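Local coordinates for extracellular matrix-binding protein EbhA (Staphylococcus aureus, PDB 2DGJ) that probably takes part in adhesion to extracellular matrix as part of a giant cell wall-associated protein, this piece being a rod of helical bundles, at residues A[14-19]-A[31-36]; A[140-145]-A[157-162]; A[148-153]-A[235-240]. All blocks are in the same frame, centred on the assembly; numbering follows the deposited sequence.

Contact 1. Residues A[14-19]-A[31-36]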
# COMPACT_ATOMS: atom_id res chain seq x y z
N ASN A 14 -11.32 24.30 -1.40
CA ASN A 14 -11.40 23.22 -2.38
C ASN A 14 -10.12 23.07 -3.20
O ASN A 14 -9.64 21.96 -3.40
CB ASN A 14 -12.59 23.45 -3.32
CG ASN A 14 -12.65 22.43 -4.45
OD1 ASN A 14 -11.90 22.52 -5.43
ND2 ASN A 14 -13.53 21.44 -4.31
N ALA A 15 -9.58 24.20 -3.65
CA ALA A 15 -8.36 24.18 -4.45
C ALA A 15 -7.20 23.63 -3.63
O ALA A 15 -6.46 22.75 -4.08
CB ALA A 15 -8.03 25.59 -4.95
N THR A 16 -7.05 24.14 -2.41
CA THR A 16 -5.98 23.69 -1.53
C THR A 16 -6.09 22.20 -1.26
O THR A 16 -5.09 21.50 -1.17
CB THR A 16 -6.01 24.45 -0.18
OG1 THR A 16 -5.82 25.85 -0.41
CG2 THR A 16 -4.92 23.94 0.75
N LYS A 17 -7.33 21.72 -1.14
CA LYS A 17 -7.57 20.31 -0.87
C LYS A 17 -7.31 19.41 -2.06
O LYS A 17 -7.19 18.19 -1.90
CB LYS A 17 -9.00 20.10 -0.37
CG LYS A 17 -9.22 20.54 1.07
CD LYS A 17 -10.63 20.23 1.54
CE LYS A 17 -10.79 20.49 3.03
NZ LYS A 17 -12.17 20.15 3.49
N GLN A 18 -7.21 19.99 -3.25
CA GLN A 18 -6.95 19.21 -4.45
C GLN A 18 -5.45 19.03 -4.64
O GLN A 18 -5.01 18.15 -5.40
CB GLN A 18 -7.53 19.91 -5.68
CG GLN A 18 -9.04 19.84 -5.83
CD GLN A 18 -9.54 18.43 -6.07
OE1 GLN A 18 -9.49 17.57 -5.19
NE2 GLN A 18 -10.02 18.17 -7.29
N THR A 19 -4.67 19.85 -3.95
CA THR A 19 -3.22 19.80 -4.07
C THR A 19 -2.58 18.64 -3.32
O THR A 19 -3.12 18.13 -2.34
CB THR A 19 -2.56 21.10 -3.57
OG1 THR A 19 -2.79 21.25 -2.17
CG2 THR A 19 -3.13 22.30 -4.32
N THR A 31 -6.38 18.02 9.07
CA THR A 31 -7.54 18.28 9.91
C THR A 31 -7.54 19.69 10.49
O THR A 31 -8.57 20.37 10.50
CB THR A 31 -7.61 17.26 11.08
OG1 THR A 31 -7.82 15.95 10.55
CG2 THR A 31 -8.74 17.61 12.02
N ALA A 32 -6.38 20.13 10.98
CA ALA A 32 -6.27 21.46 11.56
C ALA A 32 -6.66 22.53 10.52
O ALA A 32 -7.39 23.48 10.83
CB ALA A 32 -4.84 21.69 12.05
N TYR A 33 -6.18 22.35 9.29
CA TYR A 33 -6.49 23.28 8.22
C TYR A 33 -7.99 23.26 7.97
O TYR A 33 -8.64 24.29 7.94
CB TYR A 33 -5.76 22.90 6.93
CG TYR A 33 -6.24 23.67 5.72
CD1 TYR A 33 -6.01 25.04 5.61
CD2 TYR A 33 -6.94 23.04 4.70
CE1 TYR A 33 -6.48 25.76 4.52
CE2 TYR A 33 -7.41 23.74 3.60
CZ TYR A 33 -7.18 25.10 3.52
OH TYR A 33 -7.65 25.80 2.44
N ASP A 34 -8.53 22.06 7.80
CA ASP A 34 -9.95 21.89 7.54
C ASP A 34 -10.80 22.54 8.64
O ASP A 34 -11.82 23.17 8.35
CB ASP A 34 -10.28 20.40 7.44
CG ASP A 34 -11.71 20.15 7.01
OD1 ASP A 34 -12.12 20.72 5.97
OD2 ASP A 34 -12.43 19.39 7.69
N GLN A 35 -10.37 22.39 9.88
CA GLN A 35 -11.11 22.97 11.00
C GLN A 35 -10.98 24.49 11.04
O GLN A 35 -11.86 25.17 11.56
CB GLN A 35 -10.62 22.37 12.33
CG GLN A 35 -10.98 20.90 12.49
CD GLN A 35 -12.45 20.65 12.25
OE1 GLN A 35 -13.31 21.17 12.97
NE2 GLN A 35 -12.76 19.85 11.23
N ALA A 36 -9.89 25.01 10.50
CA ALA A 36 -9.67 26.45 10.47
C ALA A 36 -10.63 27.07 9.46
O ALA A 36 -11.23 28.11 9.72
CB ALA A 36 -8.22 26.76 10.08
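Lys17 reaches across from helix 13-18 to Asp34 on helix 27-46, passing alongside Tyr33. Its CB sets out along the flank of the helix rather than straight across. CG then comes near the plane of the Tyr33 ring at its edge, 4.5 Å from CE2. From there the chain is fully extended (chi2 -176°, chi3 172°), which carries CD on past the ring and brings CE within 3.2 Å of Asp34 OD1. NZ ends in a salt bridge to Asp34 OD1, met from above the carboxylate plane; the modelled 2.5 Å is unusually short and its exact length should not be pressed. A long, flexible lysine suits this place because its methylenes pass an aromatic edge while its ammonium reaches the partly exposed charge. Beside it, Tyr33 points at Thr16, with OH lying 3.4 Å from Thr16 CB. The threonine suits this helix side: its methyl group packs obliquely on the ring, while OG1 hydrogen-bonds to Asp12 O. Tyr33 also rests on Tyr22, Thr67, Lys68 and Leu71, which helps bury the ring. The near-antiparallel course of the two segments (171°, axes 11.7 Å apart) is consistent with the helix-bundle architecture of this FIVAR-family region.

Contact 2. Residues A[140-145]-A[157-162]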
# COMPACT_ATOMS: atom_id res chain seq x y z
N ASP A 140 26.11 -23.40 -18.25
CA ASP A 140 27.27 -24.15 -18.71
C ASP A 140 27.24 -25.64 -18.38
O ASP A 140 27.57 -26.48 -19.23
CB ASP A 140 28.54 -23.52 -18.13
CG ASP A 140 28.71 -22.07 -18.54
OD1 ASP A 140 28.62 -21.77 -19.75
OD2 ASP A 140 28.94 -21.23 -17.64
N ALA A 141 26.86 -25.98 -17.15
CA ALA A 141 26.81 -27.37 -16.72
C ALA A 141 25.78 -28.14 -17.54
O ALA A 141 26.05 -29.24 -18.01
CB ALA A 141 26.46 -27.45 -15.24
N THR A 142 24.60 -27.55 -17.72
CA THR A 142 23.54 -28.18 -18.49
C THR A 142 23.98 -28.47 -19.91
O THR A 142 23.69 -29.54 -20.46
CB THR A 142 22.28 -27.28 -18.53
OG1 THR A 142 21.82 -27.04 -17.19
CG2 THR A 142 21.15 -27.96 -19.32
N LEU A 143 24.71 -27.53 -20.50
CA LEU A 143 25.20 -27.67 -21.87
C LEU A 143 26.21 -28.80 -22.04
O LEU A 143 26.29 -29.40 -23.12
CB LEU A 143 25.82 -26.35 -22.34
CG LEU A 143 25.00 -25.38 -23.20
CD1 LEU A 143 23.56 -25.85 -23.36
CD2 LEU A 143 25.04 -24.00 -22.56
N ARG A 144 26.97 -29.09 -21.00
CA ARG A 144 27.98 -30.14 -21.06
C ARG A 144 27.42 -31.49 -20.63
O ARG A 144 28.12 -32.50 -20.68
CB ARG A 144 29.17 -29.80 -20.16
CG ARG A 144 29.78 -28.42 -20.36
CD ARG A 144 31.13 -28.34 -19.65
NE ARG A 144 31.68 -26.98 -19.60
CZ ARG A 144 31.32 -26.07 -18.70
NH1 ARG A 144 30.41 -26.36 -17.78
NH2 ARG A 144 31.88 -24.86 -18.71
N ASN A 145 26.16 -31.50 -20.20
CA ASN A 145 25.54 -32.74 -19.73
C ASN A 145 24.88 -33.55 -20.85
O ASN A 145 24.30 -32.98 -21.78
CB ASN A 145 24.52 -32.44 -18.63
CG ASN A 145 23.97 -33.69 -17.98
OD1 ASN A 145 23.08 -34.34 -18.53
ND2 ASN A 145 24.51 -34.04 -16.82
N ASN A 157 18.15 -26.66 -29.32
CA ASN A 157 18.09 -25.32 -29.90
C ASN A 157 17.16 -24.40 -29.12
O ASN A 157 17.45 -23.22 -28.95
CB ASN A 157 17.64 -25.40 -31.36
CG ASN A 157 18.76 -25.83 -32.30
OD1 ASN A 157 19.79 -26.35 -31.86
ND2 ASN A 157 18.56 -25.62 -33.60
N ALA A 158 16.05 -24.95 -28.65
CA ALA A 158 15.08 -24.17 -27.90
C ALA A 158 15.70 -23.69 -26.59
O ALA A 158 15.45 -22.56 -26.16
CB ALA A 158 13.83 -25.00 -27.62
N TYR A 159 16.51 -24.54 -25.98
CA TYR A 159 17.16 -24.20 -24.72
C TYR A 159 18.23 -23.13 -24.93
O TYR A 159 18.28 -22.14 -24.21
CB TYR A 159 17.80 -25.45 -24.10
CG TYR A 159 18.54 -25.16 -22.81
CD1 TYR A 159 17.84 -24.76 -21.67
CD2 TYR A 159 19.92 -25.24 -22.74
CE1 TYR A 159 18.51 -24.46 -20.48
CE2 TYR A 159 20.60 -24.94 -21.57
CZ TYR A 159 19.89 -24.55 -20.44
OH TYR A 159 20.56 -24.25 -19.27
N THR A 160 19.10 -23.35 -25.92
CA THR A 160 20.16 -22.40 -26.22
C THR A 160 19.57 -21.02 -26.52
O THR A 160 20.13 -20.00 -26.14
CB THR A 160 20.99 -22.86 -27.44
OG1 THR A 160 21.78 -24.00 -27.07
CG2 THR A 160 21.91 -21.73 -27.92
N GLN A 161 18.43 -21.01 -27.20
CA GLN A 161 17.77 -19.77 -27.56
C GLN A 161 17.26 -19.08 -26.30
O GLN A 161 17.56 -17.90 -26.06
CB GLN A 161 16.60 -20.07 -28.51
CG GLN A 161 16.05 -18.84 -29.24
CD GLN A 161 15.00 -19.21 -30.27
OE1 GLN A 161 14.53 -18.35 -31.01
NE2 GLN A 161 14.64 -20.49 -30.33
N ALA A 162 16.51 -19.82 -25.49
CA ALA A 162 15.96 -19.30 -24.25
C ALA A 162 17.02 -18.61 -23.40
O ALA A 162 16.84 -17.47 -22.99
CB ALA A 162 15.31 -20.42 -23.45
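Thr142 OG1, hydrogen-bonded to the carbonyl O of Asp138 just ahead of helix 139-144, sits beside the phenol end of Tyr159. No hydrogen bond crosses between the two segments; the threonine instead packs with its carbon atoms. Its CB lies 3.6 Å from Tyr159 OH, and CG2, held anti to the backbone N, reaches 3.8 Å from Tyr159 CZ in an oblique approach. Threonine suits the place because the hydroxyl is already engaged by a backbone carbonyl close by in the chain, leaving a methyl to meet the ring. Leu143 supplies the second contact: its CD1 comes in at the ring edge, in plane, 3.6 Å from Tyr159 CE2 and 3.7 Å from CD2. The aromatic carbons thus receive a branched aliphatic group while the hydroxyl end lies by Thr142. The ring points across from helix 153-170 because its CG lies anti to the backbone N (chi1 178°). The tyrosine is buried between several elements. Helix 180-194 adds Lys194 against both Thr142 and Tyr159, Leu197 packs on the same pair from the following loop, and one turn on, Ala162 joins helix 153-170 to Ala189 and Val190 of helix 180-194.

Contact 3. Residues A[148-153]-A[235-240]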
# COMPACT_ATOMS: atom_id res chain seq x y z
N TYR A 148 21.41 -32.79 -22.22
CA TYR A 148 21.25 -31.70 -23.17
C TYR A 148 21.82 -32.15 -24.51
O TYR A 148 21.16 -32.07 -25.54
CB TYR A 148 22.01 -30.45 -22.73
CG TYR A 148 22.17 -29.44 -23.84
CD1 TYR A 148 21.11 -28.60 -24.21
CD2 TYR A 148 23.35 -29.38 -24.58
CE1 TYR A 148 21.23 -27.73 -25.29
CE2 TYR A 148 23.47 -28.51 -25.67
CZ TYR A 148 22.41 -27.70 -26.02
OH TYR A 148 22.51 -26.86 -27.11
N LEU A 149 23.06 -32.63 -24.46
CA LEU A 149 23.78 -33.10 -25.63
C LEU A 149 23.01 -34.10 -26.49
O LEU A 149 22.92 -33.93 -27.71
CB LEU A 149 25.11 -33.72 -25.21
CG LEU A 149 26.38 -32.86 -25.34
CD1 LEU A 149 26.04 -31.38 -25.46
CD2 LEU A 149 27.27 -33.11 -24.14
N ASP A 150 22.43 -35.13 -25.87
CA ASP A 150 21.68 -36.12 -26.63
C ASP A 150 20.19 -35.80 -26.73
O ASP A 150 19.38 -36.66 -27.05
CB ASP A 150 21.85 -37.52 -26.02
CG ASP A 150 23.22 -38.11 -26.31
OD1 ASP A 150 23.87 -37.66 -27.27
OD2 ASP A 150 23.64 -39.04 -25.58
N ALA A 151 19.84 -34.55 -26.46
CA ALA A 151 18.45 -34.13 -26.54
C ALA A 151 18.13 -33.90 -28.01
O ALA A 151 19.04 -33.58 -28.79
CB ALA A 151 18.25 -32.84 -25.76
N ASP A 152 16.87 -34.06 -28.40
CA ASP A 152 16.50 -33.83 -29.79
C ASP A 152 17.03 -32.45 -30.19
O ASP A 152 16.94 -31.50 -29.42
CB ASP A 152 14.98 -33.87 -29.95
CG ASP A 152 14.38 -35.20 -29.54
OD1 ASP A 152 14.94 -36.24 -29.93
OD2 ASP A 152 13.34 -35.21 -28.84
N GLU A 153 17.60 -32.35 -31.38
CA GLU A 153 18.16 -31.09 -31.84
C GLU A 153 17.23 -29.89 -31.65
O GLU A 153 17.69 -28.82 -31.28
CB GLU A 153 18.58 -31.19 -33.31
CG GLU A 153 18.92 -29.85 -33.93
CD GLU A 153 19.64 -29.97 -35.26
OE1 GLU A 153 19.30 -30.86 -36.06
OE2 GLU A 153 20.56 -29.15 -35.50
N ALA A 235 27.59 -48.10 -22.75
CA ALA A 235 27.64 -46.87 -23.53
C ALA A 235 27.06 -45.71 -22.71
O ALA A 235 26.09 -45.89 -21.97
CB ALA A 235 26.86 -47.05 -24.82
N GLN A 236 27.67 -44.53 -22.84
CA GLN A 236 27.22 -43.36 -22.09
C GLN A 236 26.34 -42.39 -22.86
O GLN A 236 25.70 -41.53 -22.27
CB GLN A 236 28.42 -42.61 -21.51
CG GLN A 236 29.02 -43.27 -20.28
CD GLN A 236 30.23 -42.53 -19.75
OE1 GLN A 236 31.32 -42.62 -20.32
NE2 GLN A 236 30.04 -41.79 -18.67
N ASN A 237 26.33 -42.50 -24.19
CA ASN A 237 25.50 -41.62 -25.00
C ASN A 237 24.97 -42.34 -26.24
O ASN A 237 25.42 -43.43 -26.57
CB ASN A 237 26.28 -40.36 -25.39
CG ASN A 237 27.44 -40.65 -26.31
OD1 ASN A 237 28.09 -41.70 -26.22
ND2 ASN A 237 27.73 -39.71 -27.19
N VAL A 238 24.02 -41.72 -26.93
CA VAL A 238 23.41 -42.30 -28.11
C VAL A 238 24.38 -42.78 -29.19
O VAL A 238 24.34 -43.95 -29.59
CB VAL A 238 22.39 -41.32 -28.75
CG1 VAL A 238 21.82 -41.90 -30.05
CG2 VAL A 238 21.26 -41.06 -27.78
N VAL A 239 25.25 -41.89 -29.67
CA VAL A 239 26.19 -42.27 -30.72
C VAL A 239 27.04 -43.45 -30.27
O VAL A 239 27.42 -44.29 -31.09
CB VAL A 239 27.12 -41.10 -31.11
CG1 VAL A 239 26.29 -39.88 -31.53
CG2 VAL A 239 28.02 -40.74 -29.96
N GLY A 240 27.33 -43.50 -28.98
CA GLY A 240 28.13 -44.59 -28.46
C GLY A 240 27.37 -45.90 -28.64
O GLY A 240 27.95 -46.92 -29.02
O HOH W 1 25.26 -39.25 -28.76
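Asp150 reaches over to the first turn of helix 238-250 and accepts a hydrogen bond from Val238 N through OD2, at 3.0 Å with an N-H...O angle of 160°. The donor lies well above the carboxylate plane, 54° out of it. This is the close side of the contact. The same oxygen is 3.0 Å from Asn237 CB, and Val238 CG2 packs 3.8 Å from Asp150 CG. OD2 is also gripped by Gln146 NE2 from its own segment's helix, which would fix the carboxylate's position. On the looser side, the other oxygen is joined to the helix only through one ordered water, which donates to Asp150 OD1 at 2.6 Å and accepts from Val239 N at 2.8 Å. Aspartate suits the place, since one oxygen takes Val238 N directly while the other is linked to Val239 N through the water, and its negative charge would probably be favoured by the helix dipole. Asn237, at the N-cap, adds a third acceptor. With chi1 at 66° its OD1 turns back to Gly240 N, though that capping bond is weak, at 3.4 Å. An N-cap asparagine with a weak capping bond, supplemented by an aspartate from a distant segment and a bridging water, marks this helix start, at a small surface junction that joins a FIVAR domain segment to a GA module segment of this rod-like adhesin.

From the N terminus, contact 1 closes first, folding 31-36 back on 14-19 across eleven residues that include helix 20-23. The chain then runs through helices 55-70, 73-88, 96-108 and 112-135 before contact 2 makes the equivalent closure in the second FIVAR domain. The centres of these two contacts are about 62 Å apart, on opposite sides of the chain's centre. Contact 3 crosses contact 2: segment 148-153 lies inside the loop that contact 2 closes, yet its partner 235-240 comes 82 residues later. Contacts 2 and 3 also touch, with a probable hydrogen bond of 3.0 Å between Thr160 OG1 and Tyr148 OH. Contact 3 thereby ties the second FIVAR domain to the GA module that follows.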